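Local atomic coordinates of Glyoxalase/bleomycin resistance protein/dioxygenase (Sphaerobacter thermophilus, PDB entry 4HC5), a protein that belongs to the glyoxalase/bleomycin resistance protein/dioxygenase superfamily and may have dioxygenase activity, though its substrate is not established. Residues T103-P108 with A117-D122; I83-R88 with N126-V131; T18-D23 with R75-Y80; L35-V40 with V54-A59. All blocks are in the same frame, centred on the assembly; numbering follows the deposited sequence.

Contact 1. Residues T103-P108 with A117-D122. With GOL (glycerol), chain F.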
loop_
_atom_site.group_PDB
_atom_site.type_symbol
_atom_site.label_atom_id
_atom_site.label_comp_id
_atom_site.label_asym_id
_atom_site.label_seq_id
_atom_site.Cartn_x
_atom_site.Cartn_y
_atom_site.Cartn_z
ATOM N N THR A 103 -11.281 15.927 -8.023
ATOM C CA THR A 103 -12.295 16.087 -6.949
ATOM C C THR A 103 -11.732 15.973 -5.583
ATOM O O THR A 103 -11.295 14.894 -5.221
ATOM C CB THR A 103 -13.442 15.015 -7.097
ATOM O OG1 THR A 103 -14.029 15.171 -8.400
ATOM C CG2 THR A 103 -14.514 15.202 -6.084
ATOM N N PHE A 104 -11.732 17.072 -4.856
ATOM C CA PHE A 104 -11.345 17.104 -3.429
ATOM C C PHE A 104 -12.584 17.221 -2.574
ATOM O O PHE A 104 -13.630 17.777 -3.010
ATOM C CB PHE A 104 -10.493 18.317 -3.114
ATOM C CG PHE A 104 -9.118 18.257 -3.645
ATOM C CD1 PHE A 104 -8.763 18.661 -4.917
ATOM C CD2 PHE A 104 -8.108 17.743 -2.828
ATOM C CE1 PHE A 104 -7.498 18.522 -5.374
ATOM C CE2 PHE A 104 -6.809 17.635 -3.290
ATOM C CZ PHE A 104 -6.498 18.014 -4.576
ATOM N N THR A 105 -12.515 16.733 -1.341
ATOM C CA THR A 105 -13.623 16.865 -0.409
ATOM C C THR A 105 -13.793 18.318 0.141
ATOM O O THR A 105 -14.893 18.727 0.495
ATOM C CB THR A 105 -13.540 15.863 0.733
ATOM O OG1 THR A 105 -12.349 16.070 1.443
ATOM C CG2 THR A 105 -13.602 14.428 0.211
ATOM N N LYS A 106 -12.664 19.004 0.243
ATOM C CA LYS A 106 -12.601 20.380 0.810
ATOM C C LYS A 106 -11.165 20.885 0.704
ATOM O O LYS A 106 -10.245 20.062 0.410
ATOM C CB LYS A 106 -13.126 20.467 2.245
ATOM C CG LYS A 106 -12.357 19.551 3.205
ATOM C CD LYS A 106 -12.906 19.585 4.635
ATOM C CE LYS A 106 -12.131 18.634 5.512
ATOM N NZ LYS A 106 -12.811 18.688 6.820
ATOM N N PRO A 107 -10.921 22.171 0.972
ATOM C CA PRO A 107 -9.527 22.603 0.902
ATOM C C PRO A 107 -8.688 22.001 2.033
ATOM O O PRO A 107 -9.227 21.538 3.015
ATOM C CB PRO A 107 -9.645 24.131 1.038
ATOM C CG PRO A 107 -11.061 24.415 0.561
ATOM C CD PRO A 107 -11.836 23.316 1.142
ATOM N N PRO A 108 -7.382 22.068 1.884
ATOM C CA PRO A 108 -6.483 21.681 2.996
ATOM C C PRO A 108 -6.887 22.378 4.293
ATOM O O PRO A 108 -7.224 23.563 4.324
ATOM C CB PRO A 108 -5.124 22.131 2.518
ATOM C CG PRO A 108 -5.226 22.074 0.984
ATOM C CD PRO A 108 -6.618 22.588 0.748
ATOM N N ALA A 117 -3.935 18.675 5.679
ATOM C CA ALA A 117 -4.376 17.502 4.900
ATOM C C ALA A 117 -5.714 17.773 4.262
ATOM O O ALA A 117 -6.515 18.626 4.717
ATOM C CB ALA A 117 -4.406 16.259 5.759
ATOM N N THR A 118 -6.012 16.917 3.283
ATOM C CA THR A 118 -7.343 16.809 2.705
ATOM C C THR A 118 -7.500 15.458 2.038
ATOM O O THR A 118 -6.596 14.639 2.096
ATOM C CB THR A 118 -7.693 18.006 1.782
ATOM O OG1 THR A 118 -9.101 17.901 1.431
ATOM C CG2 THR A 118 -6.781 18.144 0.583
ATOM N N TRP A 119 -8.601 15.260 1.374
ATOM C CA TRP A 119 -8.885 14.001 0.642
ATOM C C TRP A 119 -9.289 14.281 -0.781
ATOM O O TRP A 119 -9.936 15.298 -1.085
ATOM C CB TRP A 119 -10.075 13.247 1.268
ATOM C CG TRP A 119 -9.798 12.757 2.690
ATOM C CD1 TRP A 119 -9.497 11.443 3.087
ATOM C CD2 TRP A 119 -9.826 13.537 3.941
ATOM N NE1 TRP A 119 -9.355 11.387 4.413
ATOM C CE2 TRP A 119 -9.569 12.602 5.010
ATOM C CE3 TRP A 119 -10.049 14.887 4.265
ATOM C CZ2 TRP A 119 -9.466 13.027 6.359
ATOM C CZ3 TRP A 119 -10.024 15.294 5.622
ATOM C CH2 TRP A 119 -9.713 14.393 6.638
ATOM N N PHE A 120 -8.875 13.401 -1.666
ATOM C CA PHE A 120 -9.266 13.471 -3.055
ATOM C C PHE A 120 -9.541 12.091 -3.581
ATOM O O PHE A 120 -9.142 11.062 -3.004
ATOM C CB PHE A 120 -8.280 14.235 -3.914
ATOM C CG PHE A 120 -7.051 13.450 -4.241
ATOM C CD1 PHE A 120 -7.000 12.664 -5.357
ATOM C CD2 PHE A 120 -5.912 13.569 -3.447
ATOM C CE1 PHE A 120 -5.863 11.949 -5.660
ATOM C CE2 PHE A 120 -4.785 12.832 -3.758
ATOM C CZ PHE A 120 -4.763 12.048 -4.855
ATOM N N SER A 121 -10.216 12.042 -4.694
ATOM C CA SER A 121 -10.516 10.784 -5.387
ATOM C C SER A 121 -10.069 10.752 -6.822
ATOM O O SER A 121 -9.867 11.760 -7.485
ATOM C CB SER A 121 -12.025 10.515 -5.385
ATOM O OG SER A 121 -12.565 10.392 -4.063
ATOM N N ASP A 122 -9.851 9.492 -7.267
ATOM C CA ASP A 122 -9.565 9.233 -8.679
ATOM C C ASP A 122 -10.933 9.126 -9.440
ATOM O O ASP A 122 -11.996 9.178 -8.834
ATOM C CB ASP A 122 -8.628 8.044 -8.889
ATOM C CG ASP A 122 -9.268 6.695 -8.724
ATOM O OD1 ASP A 122 -10.453 6.562 -8.496
ATOM O OD2 ASP A 122 -8.445 5.725 -8.856
HETATM C C1 GOL F . -12.859 12.369 -12.517
HETATM O O1 GOL F . -14.165 12.108 -11.949
HETATM C C2 GOL F . -11.977 13.196 -11.551
HETATM O O2 GOL F . -10.737 13.409 -12.202
HETATM C C3 GOL F . -11.583 12.484 -10.280
HETATM O O3 GOL F . -11.027 13.293 -9.255
HETATM O O HOH W 1 -9.267 19.078 4.532
#
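The ring of F104 lies against the CB of F120, which sits over one of its faces 3.9 Å from the ring centroid, a CH-pi contact. The two are an antiparallel non-hydrogen-bonded pair. Their rings meet obliquely, with planes at 54°. Methyl CG2 of T118 approaches the same ring obliquely, 3.7 Å from F104 CD2.

The backbone joins on both sides of this pair. S121 N donates to T103 O, and T105 N donates to W119 O at 3.0 Å. Beyond T105 the first strand leaves regular pairing, and a side chain takes over. With chi1 at -171° T118 points OG1 opposite its own N, toward the other segment, and donates to K106 O at 2.6 Å from above the carbonyl plane. A water then donates to both P107 O and A117 O. On the other side of the sheet, K106 CE lies 4.0 Å from CZ3 of the W119 ring.

At the far end a glycerol, probably from crystallisation, accepts from T103 N and donates to S121 O through its O3. Helix 90-99 packs on F104, with Y94 edge-to-face to its ring. The hairpin is thus apolar toward the helix, while a hydroxyl and a water serve backbone carbonyls where direct strand pairing fails.

Contact 2. Residues I83-R88 with N126-V131; sequences ISLITR and NQFFLV
I83 and F128 run alongside each other in the same direction. The ring turns its edge to the isoleucine, with I83 CG2 in the ring plane and I83 CB 3.9 Å from F128 CD1. L85 CD1 meets the base of the ring obliquely, 3.9 Å from F128 CG. I83 thus lines the CD1-CE1 edge and L85 CD1 the CB-CG base. L130 fills the next hollow. Its CG is anti to the backbone N (chi1 -179°), which carries CD1 into the notch between L85 CB, at 4.1 Å, and T87 CG2, at 3.9 Å.

The opposite face has smaller bumps. S84 OG meets the F129 ring at its edge, in plane, and I86 CD1 rests 3.9 Å from V131 CB. Parallel pairing holds this register. L85 is gripped at both ends: its N donates to F129 O at 2.8 Å, and its O accepts from V131 N. T87 N donates to V131 O, and F129 N makes a weak bond to I83 O. The strand segments cross at -35°.

These are the first and last strands of a 1-4-3-2 sheet, consistent with the βαβββ unit of the vicinal oxygen chelate family. Strand 116-121 flanks 126-132 on its other side, and F120 packs on both F128 and L85. Beyond strand 79-87, residues S84 to I86 pair antiparallel with a strand of the second subunit, which continues the sheet into that subunit.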
loop_
_atom_site.group_PDB
_atom_site.type_symbol
_atom_site.label_atom_id
_atom_site.label_comp_id
_atom_site.label_asym_id
_atom_site.label_seq_id
_atom_site.Cartn_x
_atom_site.Cartn_y
_atom_site.Cartn_z
ATOM N N ILE A 83 -4.679 4.237 1.536
ATOM C CA ILE A 83 -3.380 4.803 1.057
ATOM C C ILE A 83 -3.374 6.284 1.375
ATOM O O ILE A 83 -4.258 7.053 1.003
ATOM C CB ILE A 83 -3.112 4.540 -0.424
ATOM C CG1 ILE A 83 -2.961 3.041 -0.664
ATOM C CG2 ILE A 83 -1.860 5.284 -0.925
ATOM C CD1 ILE A 83 -2.983 2.582 -2.129
ATOM N N SER A 84 -2.283 6.691 2.032
ATOM C CA SER A 84 -2.038 8.103 2.311
ATOM C C SER A 84 -0.826 8.527 1.479
ATOM O O SER A 84 0.156 7.775 1.319
ATOM C CB SER A 84 -1.776 8.377 3.767
ATOM O OG SER A 84 -2.877 7.991 4.585
ATOM N N LEU A 85 -0.895 9.711 0.932
ATOM C CA LEU A 85 0.080 10.292 0.016
ATOM C C LEU A 85 0.644 11.578 0.648
ATOM O O LEU A 85 -0.108 12.363 1.201
ATOM C CB LEU A 85 -0.570 10.629 -1.321
ATOM C CG LEU A 85 -1.209 9.452 -2.084
ATOM C CD1 LEU A 85 -1.975 9.985 -3.328
ATOM C CD2 LEU A 85 -0.185 8.379 -2.455
ATOM N N ILE A 86 1.957 11.776 0.460
ATOM C CA ILE A 86 2.626 12.988 0.936
ATOM C C ILE A 86 2.924 13.935 -0.231
ATOM O O ILE A 86 3.340 13.505 -1.324
ATOM C CB ILE A 86 3.965 12.658 1.653
ATOM C CG1 ILE A 86 3.667 11.832 2.916
ATOM C CG2 ILE A 86 4.757 13.905 1.977
ATOM C CD1 ILE A 86 2.782 12.415 3.955
ATOM N N THR A 87 2.689 15.225 0.024
ATOM C CA THR A 87 3.120 16.287 -0.866
ATOM C C THR A 87 3.931 17.273 -0.016
ATOM O O THR A 87 3.678 17.437 1.162
ATOM C CB THR A 87 1.920 17.013 -1.540
ATOM O OG1 THR A 87 2.420 17.993 -2.443
ATOM C CG2 THR A 87 1.001 17.679 -0.507
ATOM N N ARG A 88 4.883 17.914 -0.649
ATOM C CA ARG A 88 5.649 18.970 0.026
ATOM C C ARG A 88 5.010 20.358 0.031
ATOM O O ARG A 88 5.418 21.245 0.781
ATOM C CB ARG A 88 7.085 19.008 -0.499
ATOM C CG ARG A 88 7.757 17.650 -0.250
ATOM C CD ARG A 88 9.283 17.680 -0.092
ATOM N NE ARG A 88 9.731 16.282 0.119
ATOM C CZ ARG A 88 10.028 15.394 -0.836
ATOM N NH1 ARG A 88 10.402 14.145 -0.507
ATOM N NH2 ARG A 88 9.965 15.738 -2.121
ATOM N N ASN A 126 -11.856 5.969 -6.043
ATOM C CA ASN A 126 -10.851 5.593 -4.996
ATOM C C ASN A 126 -10.351 6.856 -4.276
ATOM O O ASN A 126 -9.877 7.775 -4.932
ATOM C CB ASN A 126 -9.678 4.911 -5.656
ATOM C CG ASN A 126 -10.041 3.552 -6.293
ATOM O OD1 ASN A 126 -10.679 2.727 -5.629
ATOM N ND2 ASN A 126 -9.642 3.329 -7.548
ATOM N N GLN A 127 -10.450 6.797 -2.959
ATOM C CA GLN A 127 -10.113 7.944 -2.111
ATOM C C GLN A 127 -8.745 7.800 -1.419
ATOM O O GLN A 127 -8.362 6.752 -0.902
ATOM C CB GLN A 127 -11.185 8.191 -1.048
ATOM C CG GLN A 127 -11.071 9.621 -0.457
ATOM C CD GLN A 127 -12.215 9.954 0.501
ATOM O OE1 GLN A 127 -13.008 10.918 0.324
ATOM N NE2 GLN A 127 -12.265 9.196 1.532
ATOM N N PHE A 128 -8.032 8.925 -1.536
ATOM C CA PHE A 128 -6.679 9.020 -0.888
ATOM C C PHE A 128 -6.725 10.147 0.120
ATOM O O PHE A 128 -7.322 11.215 -0.108
ATOM C CB PHE A 128 -5.613 9.327 -1.944
ATOM C CG PHE A 128 -5.493 8.295 -3.006
ATOM C CD1 PHE A 128 -4.735 7.194 -2.854
ATOM C CD2 PHE A 128 -6.227 8.381 -4.169
ATOM C CE1 PHE A 128 -4.641 6.230 -3.824
ATOM C CE2 PHE A 128 -6.183 7.397 -5.138
ATOM C CZ PHE A 128 -5.324 6.317 -4.981
ATOM N N PHE A 129 -5.913 9.999 1.174
ATOM C CA PHE A 129 -5.634 11.054 2.157
ATOM C C PHE A 129 -4.321 11.708 1.734
ATOM O O PHE A 129 -3.337 10.999 1.506
ATOM C CB PHE A 129 -5.536 10.416 3.522
ATOM C CG PHE A 129 -5.433 11.379 4.691
ATOM C CD1 PHE A 129 -6.312 12.458 4.795
ATOM C CD2 PHE A 129 -4.570 11.140 5.756
ATOM C CE1 PHE A 129 -6.250 13.272 5.911
ATOM C CE2 PHE A 129 -4.533 11.949 6.864
ATOM C CZ PHE A 129 -5.412 13.026 6.928
ATOM N N LEU A 130 -4.325 13.037 1.523
ATOM C CA LEU A 130 -3.244 13.809 1.050
ATOM C C LEU A 130 -2.772 14.681 2.208
ATOM O O LEU A 130 -3.522 15.496 2.718
ATOM C CB LEU A 130 -3.636 14.672 -0.151
ATOM C CG LEU A 130 -2.556 15.530 -0.752
ATOM C CD1 LEU A 130 -1.405 14.687 -1.304
ATOM C CD2 LEU A 130 -3.127 16.471 -1.861
ATOM N N VAL A 131 -1.491 14.521 2.574
ATOM C CA VAL A 131 -0.908 15.176 3.734
ATOM C C VAL A 131 0.350 15.932 3.359
ATOM O O VAL A 131 1.157 15.455 2.583
ATOM C CB VAL A 131 -0.579 14.120 4.859
ATOM C CG1 VAL A 131 -0.110 14.883 6.110
ATOM C CG2 VAL A 131 -1.766 13.247 5.147
#

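Contact 3. Residues T18-D23 with R75-Y80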
loop_
_atom_site.group_PDB
_atom_site.type_symbol
_atom_site.label_atom_id
_atom_site.label_comp_id
_atom_site.label_asym_id
_atom_site.label_seq_id
_atom_site.Cartn_x
_atom_site.Cartn_y
_atom_site.Cartn_z
ATOM N N THR A 18 -1.811 -2.000 -4.007
ATOM C CA THR A 18 -2.707 -2.095 -5.138
ATOM C C THR A 18 -4.013 -1.315 -4.912
ATOM O O THR A 18 -4.580 -1.351 -3.805
ATOM C CB THR A 18 -3.045 -3.586 -5.447
ATOM O OG1 THR A 18 -1.835 -4.317 -5.612
ATOM C CG2 THR A 18 -3.897 -3.794 -6.713
ATOM N N ILE A 19 -4.422 -0.660 -5.999
ATOM C CA ILE A 19 -5.803 -0.084 -6.006
ATOM C C ILE A 19 -6.547 -0.821 -7.148
ATOM O O ILE A 19 -5.944 -1.424 -8.006
ATOM C CB ILE A 19 -5.826 1.403 -6.158
ATOM C CG1 ILE A 19 -5.206 1.847 -7.493
ATOM C CG2 ILE A 19 -5.126 2.094 -4.967
ATOM C CD1 ILE A 19 -5.437 3.324 -7.875
ATOM N N ILE A 20 -7.841 -0.773 -7.083
ATOM C CA ILE A 20 -8.729 -1.381 -8.090
ATOM C C ILE A 20 -9.346 -0.267 -8.932
ATOM O O ILE A 20 -10.007 0.612 -8.407
ATOM C CB ILE A 20 -9.774 -2.265 -7.386
ATOM C CG1 ILE A 20 -9.176 -3.237 -6.345
ATOM C CG2 ILE A 20 -10.584 -3.071 -8.437
ATOM C CD1 ILE A 20 -8.189 -4.267 -6.856
ATOM N N VAL A 21 -9.172 -0.445 -10.230
ATOM C CA VAL A 21 -9.660 0.480 -11.232
ATOM C C VAL A 21 -10.544 -0.262 -12.239
ATOM O O VAL A 21 -10.498 -1.485 -12.303
ATOM C CB VAL A 21 -8.528 1.261 -11.947
ATOM C CG1 VAL A 21 -7.696 2.062 -10.889
ATOM C CG2 VAL A 21 -7.677 0.386 -12.822
ATOM N N SER A 22 -11.324 0.487 -13.025
ATOM C CA SER A 22 -12.201 -0.171 -14.019
ATOM C C SER A 22 -11.543 -0.334 -15.392
ATOM O O SER A 22 -11.968 -1.166 -16.211
ATOM C CB SER A 22 -13.479 0.598 -14.157
ATOM O OG SER A 22 -13.287 1.950 -14.509
ATOM N N ASP A 23 -10.510 0.479 -15.657
ATOM C CA ASP A 23 -9.852 0.549 -16.940
ATOM C C ASP A 23 -8.429 0.967 -16.694
ATOM O O ASP A 23 -8.129 2.093 -16.310
ATOM C CB ASP A 23 -10.633 1.522 -17.863
ATOM C CG ASP A 23 -10.123 1.617 -19.247
ATOM O OD1 ASP A 23 -8.908 1.744 -19.428
ATOM O OD2 ASP A 23 -10.986 1.762 -20.215
ATOM N N ARG A 75 -13.645 -7.792 -4.886
ATOM C CA ARG A 75 -13.199 -6.445 -4.643
ATOM C C ARG A 75 -13.341 -5.603 -5.900
ATOM O O ARG A 75 -13.018 -6.033 -6.960
ATOM C CB ARG A 75 -11.774 -6.427 -4.092
ATOM C CG ARG A 75 -10.666 -6.890 -4.996
ATOM C CD ARG A 75 -9.338 -6.902 -4.228
ATOM N NE ARG A 75 -9.284 -8.026 -3.332
ATOM C CZ ARG A 75 -8.281 -8.274 -2.501
ATOM N NH1 ARG A 75 -7.241 -7.464 -2.463
ATOM N NH2 ARG A 75 -8.304 -9.330 -1.724
ATOM N N LYS A 76 -13.793 -4.382 -5.705
ATOM C CA LYS A 76 -14.169 -3.500 -6.798
ATOM C C LYS A 76 -13.603 -2.081 -6.574
ATOM O O LYS A 76 -13.186 -1.767 -5.459
ATOM C CB LYS A 76 -15.706 -3.466 -6.972
ATOM C CG LYS A 76 -16.214 -4.823 -7.521
ATOM C CD LYS A 76 -17.485 -4.956 -8.221
ATOM C CE LYS A 76 -17.582 -6.313 -8.973
ATOM N NZ LYS A 76 -16.818 -6.397 -10.281
ATOM N N PRO A 77 -13.620 -1.228 -7.600
ATOM C CA PRO A 77 -13.160 0.094 -7.382
ATOM C C PRO A 77 -14.035 0.895 -6.450
ATOM O O PRO A 77 -15.222 0.582 -6.234
ATOM C CB PRO A 77 -13.221 0.709 -8.789
ATOM C CG PRO A 77 -13.217 -0.437 -9.732
ATOM C CD PRO A 77 -14.020 -1.452 -9.007
ATOM N N GLY A 78 -13.433 1.945 -5.861
ATOM C CA GLY A 78 -14.166 2.966 -5.124
ATOM C C GLY A 78 -14.050 2.809 -3.618
ATOM O O GLY A 78 -13.915 1.673 -3.114
ATOM N N GLY A 79 -14.095 3.913 -2.925
ATOM C CA GLY A 79 -13.997 3.891 -1.503
ATOM C C GLY A 79 -12.624 4.234 -0.970
ATOM O O GLY A 79 -11.724 4.530 -1.680
ATOM N N TYR A 80 -12.517 4.186 0.343
ATOM C CA TYR A 80 -11.238 4.405 1.013
ATOM C C TYR A 80 -10.216 3.396 0.630
ATOM O O TYR A 80 -10.452 2.259 0.771
ATOM C CB TYR A 80 -11.420 4.337 2.519
ATOM C CG TYR A 80 -12.214 5.456 2.970
ATOM C CD1 TYR A 80 -11.728 6.740 2.896
ATOM C CD2 TYR A 80 -13.502 5.258 3.428
ATOM C CE1 TYR A 80 -12.499 7.807 3.298
ATOM C CE2 TYR A 80 -14.277 6.313 3.840
ATOM C CZ TYR A 80 -13.771 7.575 3.760
ATOM O OH TYR A 80 -14.552 8.590 4.168
#
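I20 carries this contact, meeting both R75 and P77 at the end of strand 13-20. T18 and I19 lead up to it along the same strand.

At I20 the side chain points toward the loop. Its two branches part. CG2, anti to the backbone N, lies 3.7 Å from K76 C and 3.8 Å from P77 CD, against the peptide joining those residues. CD1 goes the other way and rests 3.9 Å from R75 CD. R75 runs nearly perpendicular to the isoleucine. Its CG and CD pass the isoleucine; the bend at chi3 (75°) then turns the head away, to a salt bridge with D73. R75 NH2 also bonds Y80 O of the second subunit.

The carbonyl of I20 sits close to the proline ring, its O 3.2 Å from P77 CB. At V21 the side chain points away, but the backbone still passes the ring, with V21 C 3.7 Å from P77 CG. S22 follows at the margin, its N 3.9 Å from P77 CG and its OG bonded to D124. D23 then caps the start of helix 24-34.

No hydrogen bond joins the two segments directly. N126 of strand 126-132 spans them instead, its ND2 bonding I20 O and its OD1 bonding G78 N. The contact thus lies where strand 13-20 of one sheet meets the entry to strand 79-87 of the other.

Contact 4. Residues L35-V40 with V54-A59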
loop_
_atom_site.group_PDB
_atom_site.type_symbol
_atom_site.label_atom_id
_atom_site.label_comp_id
_atom_site.label_asym_id
_atom_site.label_seq_id
_atom_site.Cartn_x
_atom_site.Cartn_y
_atom_site.Cartn_z
ATOM N N LEU A 35 -1.883 13.240 -11.921
ATOM C CA LEU A 35 -1.153 13.226 -10.649
ATOM C C LEU A 35 0.344 13.350 -10.767
ATOM O O LEU A 35 1.039 13.549 -9.781
ATOM C CB LEU A 35 -1.509 12.062 -9.746
ATOM C CG LEU A 35 -2.975 11.913 -9.317
ATOM C CD1 LEU A 35 -3.125 10.769 -8.316
ATOM C CD2 LEU A 35 -3.560 13.225 -8.797
ATOM N N GLY A 36 0.862 13.174 -11.954
ATOM C CA GLY A 36 2.317 13.315 -12.128
ATOM C C GLY A 36 3.175 12.104 -11.789
ATOM O O GLY A 36 4.409 12.196 -11.702
ATOM N N PHE A 37 2.530 10.952 -11.625
ATOM C CA PHE A 37 3.312 9.730 -11.401
ATOM C C PHE A 37 3.996 9.309 -12.720
ATOM O O PHE A 37 3.657 9.787 -13.802
ATOM C CB PHE A 37 2.432 8.574 -10.960
ATOM C CG PHE A 37 1.866 8.643 -9.549
ATOM C CD1 PHE A 37 1.327 9.777 -9.007
ATOM C CD2 PHE A 37 1.828 7.522 -8.758
ATOM C CE1 PHE A 37 0.747 9.784 -7.718
ATOM C CE2 PHE A 37 1.222 7.510 -7.521
ATOM C CZ PHE A 37 0.696 8.634 -6.986
ATOM N N GLU A 38 4.941 8.374 -12.593
ATOM C CA GLU A 38 5.620 7.757 -13.716
ATOM C C GLU A 38 5.202 6.273 -13.814
ATOM O O GLU A 38 5.127 5.568 -12.790
ATOM C CB GLU A 38 7.144 7.804 -13.544
ATOM C CG GLU A 38 7.728 9.198 -13.477
ATOM C CD GLU A 38 9.162 9.207 -12.906
ATOM O OE1 GLU A 38 9.714 8.091 -12.555
ATOM O OE2 GLU A 38 9.776 10.308 -12.794
ATOM N N LYS A 39 4.990 5.802 -15.022
ATOM C CA LYS A 39 4.672 4.364 -15.241
ATOM C C LYS A 39 5.988 3.613 -15.014
ATOM O O LYS A 39 7.060 3.975 -15.468
ATOM C CB LYS A 39 4.131 4.072 -16.651
ATOM C CG LYS A 39 3.628 2.604 -16.829
ATOM C CD LYS A 39 2.928 2.331 -18.149
ATOM C CE LYS A 39 3.839 2.179 -19.275
ATOM N NZ LYS A 39 3.124 1.912 -20.579
ATOM N N VAL A 40 5.852 2.466 -14.349
ATOM C CA VAL A 40 6.960 1.530 -14.199
ATOM C C VAL A 40 6.649 0.221 -14.925
ATOM O O VAL A 40 6.978 0.063 -16.101
ATOM C CB VAL A 40 7.383 1.353 -12.694
ATOM C CG1 VAL A 40 8.562 0.401 -12.610
ATOM C CG2 VAL A 40 7.688 2.725 -12.054
ATOM N N VAL A 54 2.525 2.426 -11.214
ATOM C CA VAL A 54 2.918 3.809 -11.305
ATOM C C VAL A 54 3.610 4.215 -9.973
ATOM O O VAL A 54 3.410 3.624 -8.934
ATOM C CB VAL A 54 1.705 4.761 -11.566
ATOM C CG1 VAL A 54 1.190 4.590 -12.993
ATOM C CG2 VAL A 54 0.584 4.544 -10.539
ATOM N N VAL A 55 4.481 5.231 -10.072
ATOM C CA VAL A 55 5.237 5.649 -8.889
ATOM C C VAL A 55 5.360 7.183 -8.869
ATOM O O VAL A 55 5.556 7.784 -9.889
ATOM C CB VAL A 55 6.667 5.009 -8.858
ATOM C CG1 VAL A 55 7.603 5.578 -9.939
ATOM C CG2 VAL A 55 7.320 5.102 -7.492
ATOM N N PRO A 56 5.283 7.787 -7.672
ATOM C CA PRO A 56 5.650 9.192 -7.618
ATOM C C PRO A 56 7.095 9.388 -8.018
ATOM O O PRO A 56 7.941 8.558 -7.681
ATOM C CB PRO A 56 5.406 9.579 -6.126
ATOM C CG PRO A 56 4.384 8.559 -5.654
ATOM C CD PRO A 56 4.806 7.277 -6.378
ATOM N N PRO A 57 7.398 10.441 -8.742
ATOM C CA PRO A 57 8.791 10.610 -9.263
ATOM C C PRO A 57 9.846 10.584 -8.161
ATOM O O PRO A 57 9.730 11.287 -7.174
ATOM C CB PRO A 57 8.772 11.968 -9.948
ATOM C CG PRO A 57 7.341 12.084 -10.291
ATOM C CD PRO A 57 6.523 11.508 -9.184
ATOM N N GLY A 58 10.832 9.730 -8.372
ATOM C CA GLY A 58 11.921 9.557 -7.387
ATOM C C GLY A 58 11.664 8.702 -6.147
ATOM O O GLY A 58 12.555 8.486 -5.325
ATOM N N ALA A 59 10.410 8.207 -5.998
ATOM C CA ALA A 59 10.006 7.451 -4.819
ATOM C C ALA A 59 10.210 5.969 -4.970
ATOM O O ALA A 59 10.316 5.454 -6.108
ATOM C CB ALA A 59 8.540 7.755 -4.461
HETATM O O HOH W 2 11.287 7.976 -10.353
#
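F37 packs on P56 at the apolar centre. The proline ring lies over one face of the phenyl ring, its CG 4.0 Å from the centroid and offset toward the rim, a CH-pi contact. V54 adds a methyl: its CG2, set between the backbone N and carbonyl carbon (chi1 -71° for CG1), lies 3.7 Å from F37 CD2. I11 of the second subunit packs on F37, and A12 of that subunit on P56.

Across the sheet, V40 CG2 meets V55 CG1 at 3.6 Å. Between the two apolar patches E38 and V55 form an antiparallel hydrogen-bonded pair. E38 N donates to V55 O and V55 N donates to E38 O, each at 2.8 Å. The first bond is nearly straight, 171° at the hydrogen; the second is more bent, 147°.

P57 CG lies 3.3 Å from G36 O, and P57 CB 3.4 Å from E38 OE2. The extended glutamate reaches the type II turn from P56 to A59, which A59 N closes by bonding P56 O. There a water donates to E38 OE1 and accepts from G58 N. P56 and P57 have no N-H to give, so the ladder stops at V55; beyond it proline packing and a water bridge link the segments.

In the fold
Contact 4 comes within the span of chain that contact 3 closes; contacts 2 and 1 follow, with contact 1 inside the span of contact 2. The chain holds two mixed four-stranded sheets, both in the order 1-4-3-2. Contact 4 lies in the first and contacts 1 and 2 in the second, while contact 3 connects the two. Contacts 1 and 2 have centres about 9 Å apart and share a border, strand 116-121 pairing with 126-132. Contacts 3 and 4, about 18 Å apart, lie on opposite sides of the chain's centre. This doubled layout is that of the vicinal oxygen chelate fold. Contacts 2, 3 and 4 also contribute to the subunit interface.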